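Local structure of Crov588 (Cafeteriavirus, 6NYR) at residues K41-I46 with F65-N70; H48-N53 with F71-L76; L366-D371 with V386-G391; L412-N417 with G435-Q440. The protein is of unknown function but folds as a circular leucine-rich-repeat solenoid built largely of FNIP repeats, an architecture often used to bind other molecules. One frame throughout, in Å; residues are numbered along the deposited sequence.

The four contacts sample how one coil of a repeat solenoid is laid against the next. Contacts 1 and 2 join the same two successive loops near the start of the chain and touch through I46 and L72; contacts 3 and 4 lie across the ring and meet where F390 packs on L412. Contact 3 alone includes paired strands, with straight backbone bonds and no exposed residue among those that touch. Contacts 1 and 4 are partly buried loop contacts with related chemistry, phenylalanine packing inside and an asparagine oxygen reaching the next backbone. Contact 2, at the surface, relies on aromatic and small side chains that brush past one another.

Contact 1 of 4, residues K41-I46 with F65-N70; sequences KFNQEI and FNKDVN
F65 is the buried piece around which the loops 41-46 and 65-70 close. Its ring lies with one edge toward the backbone of the other loop, CE1 being 3.3 Å from Q44 O close to the ring plane. Next to CE1 on the same edge, CD1 lies 4.2 Å from F42 CE2, and farther out CZ meets I46 CG1 at 4.1 Å. I46 CD1 meets V69 CG1, which extends the apolar layer, while within loop 65-70 K67 N sits over the centre of the F65 ring.

Beside it runs a row of asparagine bonds that resembles the asparagine ladder of many leucine-rich-repeat proteins. N43, with CG anti to the backbone N (chi1 -168°), turns OD1 to N66 N at 3.0 Å in a nearly straight bond, the donor standing above the carbonyl plane. N18 OD1 serves N43 N in the same way, and N66 OD1 serves N86 N.

The solvent side is looser. K67 bends at chi2 and lays its methylenes along the carbonyl and side-chain oxygens of N43, CE lying 3.5 Å from N43 O. E45 crosses it at about a right angle, yet E45 OE2 stays 5.1 Å from K67 NZ, too far for a salt bridge.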
loop_
_atom_site.group_PDB
_atom_site.type_symbol
_atom_site.label_atom_id
_atom_site.label_comp_id
_atom_site.label_asym_id
_atom_site.label_seq_id
_atom_site.Cartn_x
_atom_site.Cartn_y
_atom_site.Cartn_z
ATOM N N LYS A 41 2.870 -1.352 -25.519
ATOM C CA LYS A 41 2.873 -1.012 -26.934
ATOM C C LYS A 41 4.020 -1.627 -27.722
ATOM O O LYS A 41 3.958 -1.634 -28.958
ATOM C CB LYS A 41 2.909 0.513 -27.101
ATOM C CG LYS A 41 1.641 1.221 -26.639
ATOM C CD LYS A 41 0.472 0.922 -27.571
ATOM C CE LYS A 41 -0.765 1.735 -27.204
ATOM N NZ LYS A 41 -1.878 1.530 -28.176
ATOM N N PHE A 42 5.061 -2.130 -27.061
ATOM C CA PHE A 42 6.218 -2.626 -27.795
ATOM C C PHE A 42 5.834 -3.821 -28.660
ATOM O O PHE A 42 5.276 -4.810 -28.177
ATOM C CB PHE A 42 7.342 -3.019 -26.834
ATOM C CG PHE A 42 8.535 -3.616 -27.522
ATOM C CD1 PHE A 42 9.415 -2.813 -28.228
ATOM C CD2 PHE A 42 8.775 -4.978 -27.467
ATOM C CE1 PHE A 42 10.512 -3.359 -28.870
ATOM C CE2 PHE A 42 9.872 -5.529 -28.103
ATOM C CZ PHE A 42 10.741 -4.718 -28.806
ATOM N N ASN A 43 6.150 -3.729 -29.956
ATOM C CA ASN A 43 5.880 -4.798 -30.912
ATOM C C ASN A 43 6.904 -4.692 -32.046
ATOM O O ASN A 43 6.604 -4.296 -33.172
ATOM C CB ASN A 43 4.442 -4.720 -31.432
ATOM C CG ASN A 43 4.024 -5.966 -32.188
ATOM O OD1 ASN A 43 4.608 -7.034 -32.017
ATOM N ND2 ASN A 43 3.009 -5.834 -33.031
ATOM N N GLN A 44 8.147 -5.063 -31.745
ATOM C CA GLN A 44 9.234 -5.023 -32.715
ATOM C C GLN A 44 10.077 -6.283 -32.559
ATOM O O GLN A 44 10.073 -6.928 -31.506
ATOM C CB GLN A 44 10.107 -3.774 -32.530
ATOM C CG GLN A 44 9.359 -2.453 -32.659
ATOM C CD GLN A 44 8.828 -2.195 -34.052
ATOM O OE1 GLN A 44 9.361 -2.705 -35.037
ATOM N NE2 GLN A 44 7.764 -1.402 -34.139
ATOM N N GLU A 45 10.805 -6.630 -33.622
ATOM C CA GLU A 45 11.698 -7.781 -33.582
ATOM C C GLU A 45 12.669 -7.665 -32.413
ATOM O O GLU A 45 13.081 -6.568 -32.027
ATOM C CB GLU A 45 12.488 -7.889 -34.890
ATOM C CG GLU A 45 11.645 -8.042 -36.145
ATOM C CD GLU A 45 11.001 -9.408 -36.255
ATOM O OE1 GLU A 45 11.581 -10.385 -35.732
ATOM O OE2 GLU A 45 9.912 -9.506 -36.858
ATOM N N ILE A 46 13.021 -8.811 -31.833
ATOM C CA ILE A 46 14.014 -8.846 -30.767
ATOM C C ILE A 46 14.997 -9.989 -30.982
ATOM O O ILE A 46 15.814 -10.296 -30.103
ATOM C CB ILE A 46 13.343 -8.971 -29.385
ATOM C CG1 ILE A 46 12.533 -10.269 -29.281
ATOM C CG2 ILE A 46 12.428 -7.784 -29.119
ATOM C CD1 ILE A 46 13.122 -11.283 -28.328
ATOM N N PHE A 65 2.968 -7.494 -28.127
ATOM C CA PHE A 65 4.012 -8.169 -28.887
ATOM C C PHE A 65 3.507 -9.484 -29.468
ATOM O O PHE A 65 2.986 -10.337 -28.743
ATOM C CB PHE A 65 5.213 -8.411 -27.963
ATOM C CG PHE A 65 6.337 -9.179 -28.590
ATOM C CD1 PHE A 65 7.242 -8.544 -29.418
ATOM C CD2 PHE A 65 6.506 -10.529 -28.325
ATOM C CE1 PHE A 65 8.288 -9.241 -29.989
ATOM C CE2 PHE A 65 7.550 -11.233 -28.893
ATOM C CZ PHE A 65 8.445 -10.586 -29.726
ATOM N N ASN A 66 3.660 -9.642 -30.792
ATOM C CA ASN A 66 3.484 -10.943 -31.442
ATOM C C ASN A 66 4.402 -11.002 -32.668
ATOM O O ASN A 66 3.974 -10.914 -33.820
ATOM C CB ASN A 66 2.033 -11.226 -31.844
ATOM C CG ASN A 66 1.820 -12.680 -32.265
ATOM O OD1 ASN A 66 2.676 -13.538 -32.022
ATOM N ND2 ASN A 66 0.679 -12.960 -32.891
ATOM N N LYS A 67 5.698 -11.151 -32.416
ATOM C CA LYS A 67 6.678 -11.389 -33.464
ATOM C C LYS A 67 7.224 -12.806 -33.335
ATOM O O LYS A 67 7.343 -13.341 -32.228
ATOM C CB LYS A 67 7.838 -10.387 -33.388
ATOM C CG LYS A 67 7.433 -8.932 -33.532
ATOM C CD LYS A 67 6.718 -8.677 -34.847
ATOM C CE LYS A 67 6.497 -7.191 -35.071
ATOM N NZ LYS A 67 5.610 -6.929 -36.239
ATOM N N ASP A 68 7.560 -13.416 -34.471
ATOM C CA ASP A 68 8.265 -14.692 -34.433
ATOM C C ASP A 68 9.606 -14.504 -33.737
ATOM O O ASP A 68 10.332 -13.546 -34.009
ATOM C CB ASP A 68 8.460 -15.248 -35.841
ATOM C CG ASP A 68 7.151 -15.650 -36.490
ATOM O OD1 ASP A 68 6.213 -14.825 -36.504
ATOM O OD2 ASP A 68 7.058 -16.797 -36.982
ATOM N N VAL A 69 9.915 -15.406 -32.811
ATOM C CA VAL A 69 11.098 -15.312 -31.965
ATOM C C VAL A 69 11.795 -16.664 -32.009
ATOM O O VAL A 69 11.289 -17.643 -31.447
ATOM C CB VAL A 69 10.742 -14.925 -30.525
ATOM C CG1 VAL A 69 11.986 -14.868 -29.660
ATOM C CG2 VAL A 69 10.005 -13.586 -30.496
ATOM N N ASN A 70 12.945 -16.727 -32.680
ATOM C CA ASN A 70 13.646 -17.989 -32.847
ATOM C C ASN A 70 15.129 -17.951 -32.507
ATOM O O ASN A 70 15.791 -18.990 -32.614
ATOM C CB ASN A 70 13.484 -18.492 -34.292
ATOM C CG ASN A 70 12.104 -19.052 -34.563
ATOM O OD1 ASN A 70 11.856 -20.240 -34.357
ATOM N ND2 ASN A 70 11.196 -18.196 -35.019
#

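Contact 2 of 4, residues H48-N53 with F71-L76; sequences HLIPSN and FLTESL
T73 OG1 lies 3.2 Å from I50 O, the closest polar approach between the loops 48-53 and 71-76, and P51 O stands farther off on the same hydroxyl. The other branch of T73 does the apolar work. T73 turns CG2 away from its own N, which carries the methyl group to S52, where it meets CB at 3.4 Å, a snug fit of two small side chains. Beyond it S75 CB comes to 3.6 Å from S52 O. T73 also opens a type I turn that closes with L76 N bonded to T73 O, and this turn places S75 beside S52.

At the far end H48 and F71 lie side by side and point the same way. Their planes are 31° apart and the centroids 4.9 Å apart, an oblique pairing. H48 CE1 approaches F71 CD2 at 3.6 Å, NE2 stands over one face of the phenylalanine, and F71 CB makes a CH-pi contact with the histidine face, 4.2 Å from its centroid.

The two loops belong to neighbouring coils of the solenoid, and P51 packs on helix 25-28 of the coil before. F71 N is held by D47 OD1. Since the side chains meet mainly through carbon and ring atoms, with H48 and F71 both exposed, the contact probably depends more on fit of shape than on directional bonds.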
loop_
_atom_site.group_PDB
_atom_site.type_symbol
_atom_site.label_atom_id
_atom_site.label_comp_id
_atom_site.label_asym_id
_atom_site.label_seq_id
_atom_site.Cartn_x
_atom_site.Cartn_y
_atom_site.Cartn_z
ATOM N N HIS A 48 17.898 -10.818 -33.063
ATOM C CA HIS A 48 19.338 -10.622 -32.985
ATOM C C HIS A 48 19.718 -9.290 -32.354
ATOM O O HIS A 48 20.839 -8.810 -32.558
ATOM C CB HIS A 48 19.967 -10.737 -34.372
ATOM C CG HIS A 48 19.744 -12.062 -35.028
ATOM N ND1 HIS A 48 18.664 -12.321 -35.842
ATOM C CD2 HIS A 48 20.467 -13.205 -34.983
ATOM C CE1 HIS A 48 18.733 -13.568 -36.275
ATOM N NE2 HIS A 48 19.817 -14.126 -35.769
ATOM N N LEU A 49 18.816 -8.691 -31.581
ATOM C CA LEU A 49 18.987 -7.327 -31.097
ATOM C C LEU A 49 19.113 -7.271 -29.581
ATOM O O LEU A 49 18.836 -6.229 -28.976
ATOM C CB LEU A 49 17.815 -6.464 -31.564
ATOM C CG LEU A 49 17.449 -6.625 -33.040
ATOM C CD1 LEU A 49 16.141 -5.921 -33.359
ATOM C CD2 LEU A 49 18.575 -6.089 -33.920
ATOM N N ILE A 50 19.529 -8.368 -28.959
ATOM C CA ILE A 50 19.612 -8.443 -27.504
ATOM C C ILE A 50 21.000 -8.918 -27.091
ATOM O O ILE A 50 21.366 -10.067 -27.383
ATOM C CB ILE A 50 18.542 -9.391 -26.934
ATOM C CG1 ILE A 50 17.139 -8.961 -27.353
ATOM C CG2 ILE A 50 18.650 -9.456 -25.415
ATOM C CD1 ILE A 50 16.669 -7.683 -26.704
ATOM N N PRO A 51 21.812 -8.086 -26.441
ATOM C CA PRO A 51 23.123 -8.561 -25.981
ATOM C C PRO A 51 22.940 -9.652 -24.933
ATOM O O PRO A 51 21.862 -9.844 -24.366
ATOM C CB PRO A 51 23.797 -7.313 -25.402
ATOM C CG PRO A 51 22.683 -6.356 -25.126
ATOM C CD PRO A 51 21.586 -6.662 -26.116
ATOM N N SER A 52 24.029 -10.365 -24.665
ATOM C CA SER A 52 23.968 -11.563 -23.838
ATOM C C SER A 52 24.131 -11.277 -22.353
ATOM O O SER A 52 24.175 -12.221 -21.559
ATOM C CB SER A 52 25.039 -12.564 -24.284
ATOM O OG SER A 52 26.334 -12.003 -24.181
ATOM N N ASN A 53 24.224 -10.007 -21.956
ATOM C CA ASN A 53 24.247 -9.688 -20.534
ATOM C C ASN A 53 22.869 -9.786 -19.886
ATOM O O ASN A 53 22.780 -10.016 -18.674
ATOM C CB ASN A 53 24.808 -8.279 -20.322
ATOM C CG ASN A 53 24.015 -7.218 -21.063
ATOM O OD1 ASN A 53 23.397 -7.493 -22.093
ATOM N ND2 ASN A 53 24.030 -5.996 -20.541
ATOM N N PHE A 71 15.675 -16.802 -32.111
ATOM C CA PHE A 71 17.104 -16.687 -31.858
ATOM C C PHE A 71 17.371 -15.923 -30.563
ATOM O O PHE A 71 18.063 -14.908 -30.532
ATOM C CB PHE A 71 17.804 -16.026 -33.047
ATOM C CG PHE A 71 17.859 -16.895 -34.266
ATOM C CD1 PHE A 71 18.685 -18.006 -34.292
ATOM C CD2 PHE A 71 17.084 -16.619 -35.378
ATOM C CE1 PHE A 71 18.742 -18.821 -35.400
ATOM C CE2 PHE A 71 17.135 -17.433 -36.495
ATOM C CZ PHE A 71 17.968 -18.537 -36.505
ATOM N N LEU A 72 16.827 -16.431 -29.460
ATOM C CA LEU A 72 17.149 -15.848 -28.170
ATOM C C LEU A 72 18.596 -16.154 -27.797
ATOM O O LEU A 72 19.160 -17.183 -28.186
ATOM C CB LEU A 72 16.240 -16.396 -27.070
ATOM C CG LEU A 72 14.805 -15.897 -26.939
ATOM C CD1 LEU A 72 14.686 -14.410 -27.086
ATOM C CD2 LEU A 72 13.965 -16.644 -27.975
ATOM N N THR A 73 19.191 -15.253 -27.019
ATOM C CA THR A 73 20.538 -15.464 -26.508
ATOM C C THR A 73 20.615 -16.799 -25.776
ATOM O O THR A 73 19.665 -17.216 -25.104
ATOM C CB THR A 73 20.919 -14.312 -25.572
ATOM O OG1 THR A 73 20.856 -13.073 -26.292
ATOM C CG2 THR A 73 22.319 -14.501 -25.017
ATOM N N GLU A 74 21.748 -17.475 -25.917
ATOM C CA GLU A 74 21.970 -18.733 -25.216
ATOM C C GLU A 74 22.439 -18.487 -23.774
ATOM O O GLU A 74 22.967 -19.390 -23.113
ATOM C CB GLU A 74 22.980 -19.598 -25.973
ATOM C CG GLU A 74 23.034 -21.058 -25.520
ATOM C CD GLU A 74 21.785 -21.845 -25.904
ATOM O OE1 GLU A 74 21.474 -21.915 -27.114
ATOM O OE2 GLU A 74 21.116 -22.396 -25.005
ATOM N N SER A 75 22.262 -17.249 -23.303
ATOM C CA SER A 75 22.424 -16.905 -21.896
ATOM C C SER A 75 21.117 -16.476 -21.249
ATOM O O SER A 75 21.090 -16.225 -20.039
ATOM C CB SER A 75 23.462 -15.788 -21.732
ATOM O OG SER A 75 24.729 -16.178 -22.235
ATOM N N LEU A 76 20.030 -16.381 -22.018
ATOM C CA LEU A 76 18.716 -16.170 -21.419
ATOM C C LEU A 76 18.386 -17.308 -20.460
ATOM O O LEU A 76 18.586 -18.485 -20.782
ATOM C CB LEU A 76 17.623 -16.084 -22.474
ATOM C CG LEU A 76 17.008 -14.728 -22.824
ATOM C CD1 LEU A 76 15.609 -15.008 -23.419
ATOM C CD2 LEU A 76 16.914 -13.779 -21.669
#

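Contact 3 of 4, residues L366-D371 with V386-G391; sequences LTFGDD and VHLSFG
L366 and L388 are paired in the parallel strands that line the inner side of a leucine-rich-repeat solenoid, each coil adding one strand. Three backbone bonds set the register: L366 N to H387 O, S389 N to L366 O, and F368 N to S389 O, the last at 2.9 Å and 179°. On one face of the strands the leucines lie side by side, L366 CD2 against L388 CD1 at 3.8 Å, while T367 and S389 occupy the other.

Just past the strand, F368 shows how the coil interior is filled. Its CB is 3.8 Å from S389 O, so the ring starts close under the neighbouring backbone. CD2 then meets F390 CD1 at 3.7 Å. CE2 reaches both F390 CE1 and, at 4.1 Å, L388 CD1. The two phenylalanine planes are only 11° apart but shifted along each other until they barely overlap. Each instead stacks on a ring of its own coil, F368 on F372 and F390 on F394.

Beyond the rings the two segments can stay close because G391 has no side chain: its CA-H points at G369 O, 3.2 Å from CA. A water bridges the same region, donating to F368 O at 3.1 Å and pairing with S389 OG.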
loop_
_atom_site.group_PDB
_atom_site.type_symbol
_atom_site.label_atom_id
_atom_site.label_comp_id
_atom_site.label_asym_id
_atom_site.label_seq_id
_atom_site.Cartn_x
_atom_site.Cartn_y
_atom_site.Cartn_z
ATOM N N LEU A 366 -7.595 -2.063 21.774
ATOM C CA LEU A 366 -9.046 -2.211 21.759
ATOM C C LEU A 366 -9.611 -1.312 20.674
ATOM O O LEU A 366 -9.493 -0.084 20.760
ATOM C CB LEU A 366 -9.650 -1.850 23.117
ATOM C CG LEU A 366 -11.177 -1.888 23.207
ATOM C CD1 LEU A 366 -11.697 -3.276 22.880
ATOM C CD2 LEU A 366 -11.643 -1.439 24.583
ATOM N N THR A 367 -10.226 -1.919 19.664
ATOM C CA THR A 367 -10.821 -1.194 18.549
ATOM C C THR A 367 -12.308 -1.510 18.498
ATOM O O THR A 367 -12.694 -2.675 18.356
ATOM C CB THR A 367 -10.132 -1.564 17.231
ATOM O OG1 THR A 367 -8.748 -1.187 17.305
ATOM C CG2 THR A 367 -10.796 -0.875 16.055
ATOM N N PHE A 368 -13.132 -0.472 18.602
ATOM C CA PHE A 368 -14.573 -0.612 18.481
ATOM C C PHE A 368 -14.993 -0.410 17.031
ATOM O O PHE A 368 -14.262 0.162 16.218
ATOM C CB PHE A 368 -15.315 0.388 19.377
ATOM C CG PHE A 368 -15.269 0.047 20.840
ATOM C CD1 PHE A 368 -16.040 -0.988 21.344
ATOM C CD2 PHE A 368 -14.476 0.772 21.714
ATOM C CE1 PHE A 368 -16.007 -1.303 22.688
ATOM C CE2 PHE A 368 -14.446 0.461 23.062
ATOM C CZ PHE A 368 -15.213 -0.576 23.546
ATOM N N GLY A 369 -16.207 -0.863 16.723
ATOM C CA GLY A 369 -16.779 -0.715 15.406
ATOM C C GLY A 369 -17.742 0.455 15.306
ATOM O O GLY A 369 -17.826 1.315 16.184
ATOM N N ASP A 370 -18.483 0.472 14.199
ATOM C CA ASP A 370 -19.363 1.593 13.896
ATOM C C ASP A 370 -20.291 1.925 15.061
ATOM O O ASP A 370 -20.381 3.080 15.490
ATOM C CB ASP A 370 -20.196 1.282 12.650
ATOM C CG ASP A 370 -19.398 1.357 11.368
ATOM O OD1 ASP A 370 -18.212 1.748 11.415
ATOM O OD2 ASP A 370 -19.973 1.052 10.304
ATOM N N ASP A 371 -20.998 0.921 15.581
ATOM C CA ASP A 371 -22.200 1.187 16.358
ATOM C C ASP A 371 -21.977 1.313 17.857
ATOM O O ASP A 371 -22.877 1.796 18.556
ATOM C CB ASP A 371 -23.237 0.081 16.118
ATOM C CG ASP A 371 -23.943 0.224 14.790
ATOM O OD1 ASP A 371 -23.667 1.208 14.071
ATOM O OD2 ASP A 371 -24.772 -0.655 14.461
ATOM N N VAL A 386 -2.986 0.423 25.839
ATOM C CA VAL A 386 -2.210 1.525 25.289
ATOM C C VAL A 386 -2.905 2.183 24.101
ATOM O O VAL A 386 -2.652 3.369 23.839
ATOM C CB VAL A 386 -0.790 1.069 24.883
ATOM C CG1 VAL A 386 -0.110 0.330 26.026
ATOM C CG2 VAL A 386 -0.839 0.203 23.633
ATOM N N HIS A 387 -3.781 1.468 23.397
ATOM C CA HIS A 387 -4.321 1.898 22.114
ATOM C C HIS A 387 -5.827 1.697 22.140
ATOM O O HIS A 387 -6.301 0.564 22.272
ATOM C CB HIS A 387 -3.687 1.100 20.969
ATOM C CG HIS A 387 -4.033 1.612 19.608
ATOM N ND1 HIS A 387 -5.283 1.454 19.050
ATOM C CD2 HIS A 387 -3.285 2.254 18.680
ATOM C CE1 HIS A 387 -5.296 1.993 17.844
ATOM N NE2 HIS A 387 -4.096 2.485 17.596
ATOM N N LEU A 388 -6.576 2.791 22.023
ATOM C CA LEU A 388 -8.034 2.758 22.094
ATOM C C LEU A 388 -8.603 3.547 20.926
ATOM O O LEU A 388 -8.320 4.742 20.783
ATOM C CB LEU A 388 -8.536 3.321 23.425
ATOM C CG LEU A 388 -10.055 3.429 23.563
ATOM C CD1 LEU A 388 -10.709 2.071 23.425
ATOM C CD2 LEU A 388 -10.408 4.066 24.898
ATOM N N SER A 389 -9.398 2.876 20.094
ATOM C CA SER A 389 -10.023 3.476 18.921
ATOM C C SER A 389 -11.530 3.290 19.002
ATOM O O SER A 389 -12.013 2.159 19.115
ATOM C CB SER A 389 -9.462 2.849 17.641
ATOM O OG SER A 389 -10.003 3.459 16.485
ATOM N N PHE A 390 -12.266 4.395 18.934
ATOM C CA PHE A 390 -13.720 4.370 18.887
ATOM C C PHE A 390 -14.219 4.504 17.449
ATOM O O PHE A 390 -13.553 5.088 16.591
ATOM C CB PHE A 390 -14.324 5.494 19.739
ATOM C CG PHE A 390 -14.175 5.290 21.221
ATOM C CD1 PHE A 390 -15.034 4.450 21.907
ATOM C CD2 PHE A 390 -13.187 5.952 21.928
ATOM C CE1 PHE A 390 -14.907 4.262 23.269
ATOM C CE2 PHE A 390 -13.052 5.773 23.293
ATOM C CZ PHE A 390 -13.912 4.923 23.966
ATOM N N GLY A 391 -15.405 3.945 17.199
ATOM C CA GLY A 391 -16.042 4.000 15.899
ATOM C C GLY A 391 -16.903 5.238 15.708
ATOM O O GLY A 391 -16.852 6.198 16.477
HETATM O O HOH W 1 -12.387 2.332 14.999
#

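Contact 4 of 4, residues L412-N417 with G435-Q440; sequences LGHNFN and GCKFNQ
N417 and its neighbours N439 and Q440 make one rung of a ladder-like row of asparagine bonds along this leucine-rich-repeat solenoid. Among the hydrogen bonds, N417 OD1 is gripped twice: N439 N reaches it at 2.9 Å and Q440 NE2 at 3.0 Å, from opposite faces of the amide plane. Q440 NE2 also bonds weakly to N417 O, so this amide spans side chain and backbone. A chi1 of -172° swings N417 OD1 across to the next coil. The row continues on both sides, N395 OD1 taking N417 N and N439 OD1 taking N461 N. Farther back, K437 N donates to H414 O at 2.9 Å.

Ring contacts come in two kinds. C436 CB sits over the face of the H414 imidazole, 3.6 Å from its centroid, in a CH-pi contact; N415 OD1, accepting from H414 ND1 in the ring plane, fixes the imidazole's rotation. In the buried layer F438 CD1 comes to the edge of the F416 ring, 3.9 Å from CD2, while L412 CG covers a face of that ring.

A water joins the turn to the next coil. Wedged between the type I turn of 413-416 and that coil, it donates to G413 O at 2.6 Å and to F416 O at 2.7 Å, and weakly accepts from G435 N.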
loop_
_atom_site.group_PDB
_atom_site.type_symbol
_atom_site.label_atom_id
_atom_site.label_comp_id
_atom_site.label_asym_id
_atom_site.label_seq_id
_atom_site.Cartn_x
_atom_site.Cartn_y
_atom_site.Cartn_z
ATOM N N LEU A 412 -10.830 9.237 18.788
ATOM C CA LEU A 412 -12.271 9.393 18.899
ATOM C C LEU A 412 -12.885 9.460 17.501
ATOM O O LEU A 412 -12.284 9.979 16.557
ATOM C CB LEU A 412 -12.657 10.651 19.678
ATOM C CG LEU A 412 -12.521 10.767 21.191
ATOM C CD1 LEU A 412 -13.010 9.485 21.878
ATOM C CD2 LEU A 412 -11.114 11.114 21.637
ATOM N N GLY A 413 -14.100 8.926 17.376
ATOM C CA GLY A 413 -14.716 8.688 16.087
ATOM C C GLY A 413 -15.589 9.831 15.595
ATOM O O GLY A 413 -15.664 10.907 16.188
ATOM N N HIS A 414 -16.278 9.562 14.480
ATOM C CA HIS A 414 -17.018 10.591 13.754
ATOM C C HIS A 414 -17.920 11.420 14.660
ATOM O O HIS A 414 -17.904 12.654 14.606
ATOM C CB HIS A 414 -17.842 9.934 12.642
ATOM C CG HIS A 414 -18.417 10.902 11.656
ATOM N ND1 HIS A 414 -19.600 11.577 11.874
ATOM C CD2 HIS A 414 -17.969 11.307 10.445
ATOM C CE1 HIS A 414 -19.854 12.356 10.838
ATOM N NE2 HIS A 414 -18.881 12.212 9.957
ATOM N N ASN A 415 -18.740 10.762 15.477
ATOM C CA ASN A 415 -19.810 11.469 16.165
ATOM C C ASN A 415 -19.434 11.992 17.543
ATOM O O ASN A 415 -20.240 12.704 18.151
ATOM C CB ASN A 415 -21.045 10.564 16.328
ATOM C CG ASN A 415 -21.724 10.249 15.015
ATOM O OD1 ASN A 415 -21.379 10.812 13.971
ATOM N ND2 ASN A 415 -22.704 9.356 15.057
ATOM N N PHE A 416 -18.256 11.661 18.066
ATOM C CA PHE A 416 -17.949 12.066 19.430
ATOM C C PHE A 416 -17.925 13.588 19.527
ATOM O O PHE A 416 -17.174 14.254 18.809
ATOM C CB PHE A 416 -16.614 11.499 19.893
ATOM C CG PHE A 416 -16.294 11.839 21.320
ATOM C CD1 PHE A 416 -16.717 11.016 22.348
ATOM C CD2 PHE A 416 -15.606 13.001 21.634
ATOM C CE1 PHE A 416 -16.443 11.332 23.663
ATOM C CE2 PHE A 416 -15.329 13.322 22.944
ATOM C CZ PHE A 416 -15.748 12.488 23.963
ATOM N N ASN A 417 -18.738 14.133 20.427
ATOM C CA ASN A 417 -18.792 15.573 20.643
ATOM C C ASN A 417 -19.266 15.856 22.067
ATOM O O ASN A 417 -20.189 16.639 22.296
ATOM C CB ASN A 417 -19.705 16.241 19.615
ATOM C CG ASN A 417 -19.647 17.756 19.681
ATOM O OD1 ASN A 417 -18.652 18.334 20.127
ATOM N ND2 ASN A 417 -20.718 18.408 19.245
ATOM N N GLY A 435 -12.457 13.211 15.900
ATOM C CA GLY A 435 -13.156 12.925 14.669
ATOM C C GLY A 435 -13.905 14.128 14.124
ATOM O O GLY A 435 -13.704 15.275 14.529
ATOM N N CYS A 436 -14.799 13.840 13.176
ATOM C CA CYS A 436 -15.484 14.893 12.431
ATOM C C CYS A 436 -16.158 15.895 13.361
ATOM O O CYS A 436 -15.909 17.104 13.272
ATOM C CB CYS A 436 -16.509 14.256 11.485
ATOM S SG CYS A 436 -17.497 15.407 10.501
ATOM N N LYS A 437 -17.003 15.411 14.267
ATOM C CA LYS A 437 -17.970 16.267 14.934
ATOM C C LYS A 437 -17.466 16.958 16.197
ATOM O O LYS A 437 -18.163 17.842 16.709
ATOM C CB LYS A 437 -19.221 15.461 15.307
ATOM C CG LYS A 437 -20.124 15.011 14.175
ATOM C CD LYS A 437 -20.796 16.230 13.557
ATOM C CE LYS A 437 -22.006 15.838 12.737
ATOM N NZ LYS A 437 -23.140 15.582 13.703
ATOM N N PHE A 438 -16.301 16.595 16.726
ATOM C CA PHE A 438 -15.884 17.180 17.994
ATOM C C PHE A 438 -15.727 18.690 17.859
ATOM O O PHE A 438 -15.031 19.180 16.963
ATOM C CB PHE A 438 -14.571 16.576 18.479
ATOM C CG PHE A 438 -14.087 17.173 19.772
ATOM C CD1 PHE A 438 -14.586 16.726 20.984
ATOM C CD2 PHE A 438 -13.153 18.195 19.773
ATOM C CE1 PHE A 438 -14.148 17.275 22.173
ATOM C CE2 PHE A 438 -12.713 18.748 20.961
ATOM C CZ PHE A 438 -13.210 18.289 22.159
ATOM N N ASN A 439 -16.370 19.427 18.764
ATOM C CA ASN A 439 -16.360 20.884 18.731
ATOM C C ASN A 439 -16.750 21.446 20.093
ATOM O O ASN A 439 -17.685 22.245 20.197
ATOM C CB ASN A 439 -17.312 21.391 17.645
ATOM C CG ASN A 439 -17.170 22.874 17.392
ATOM O OD1 ASN A 439 -16.165 23.482 17.755
ATOM N ND2 ASN A 439 -18.178 23.468 16.771
ATOM N N GLN A 440 -16.047 21.024 21.139
ATOM C CA GLN A 440 -16.235 21.530 22.489
ATOM C C GLN A 440 -14.992 22.302 22.916
ATOM O O GLN A 440 -13.888 22.084 22.411
ATOM C CB GLN A 440 -16.511 20.393 23.477
ATOM C CG GLN A 440 -17.678 19.498 23.107
ATOM C CD GLN A 440 -19.013 20.218 23.159
ATOM O OE1 GLN A 440 -19.175 21.206 23.880
ATOM N NE2 GLN A 440 -19.979 19.724 22.395
HETATM O O HOH W 2 -15.210 13.229 17.247
#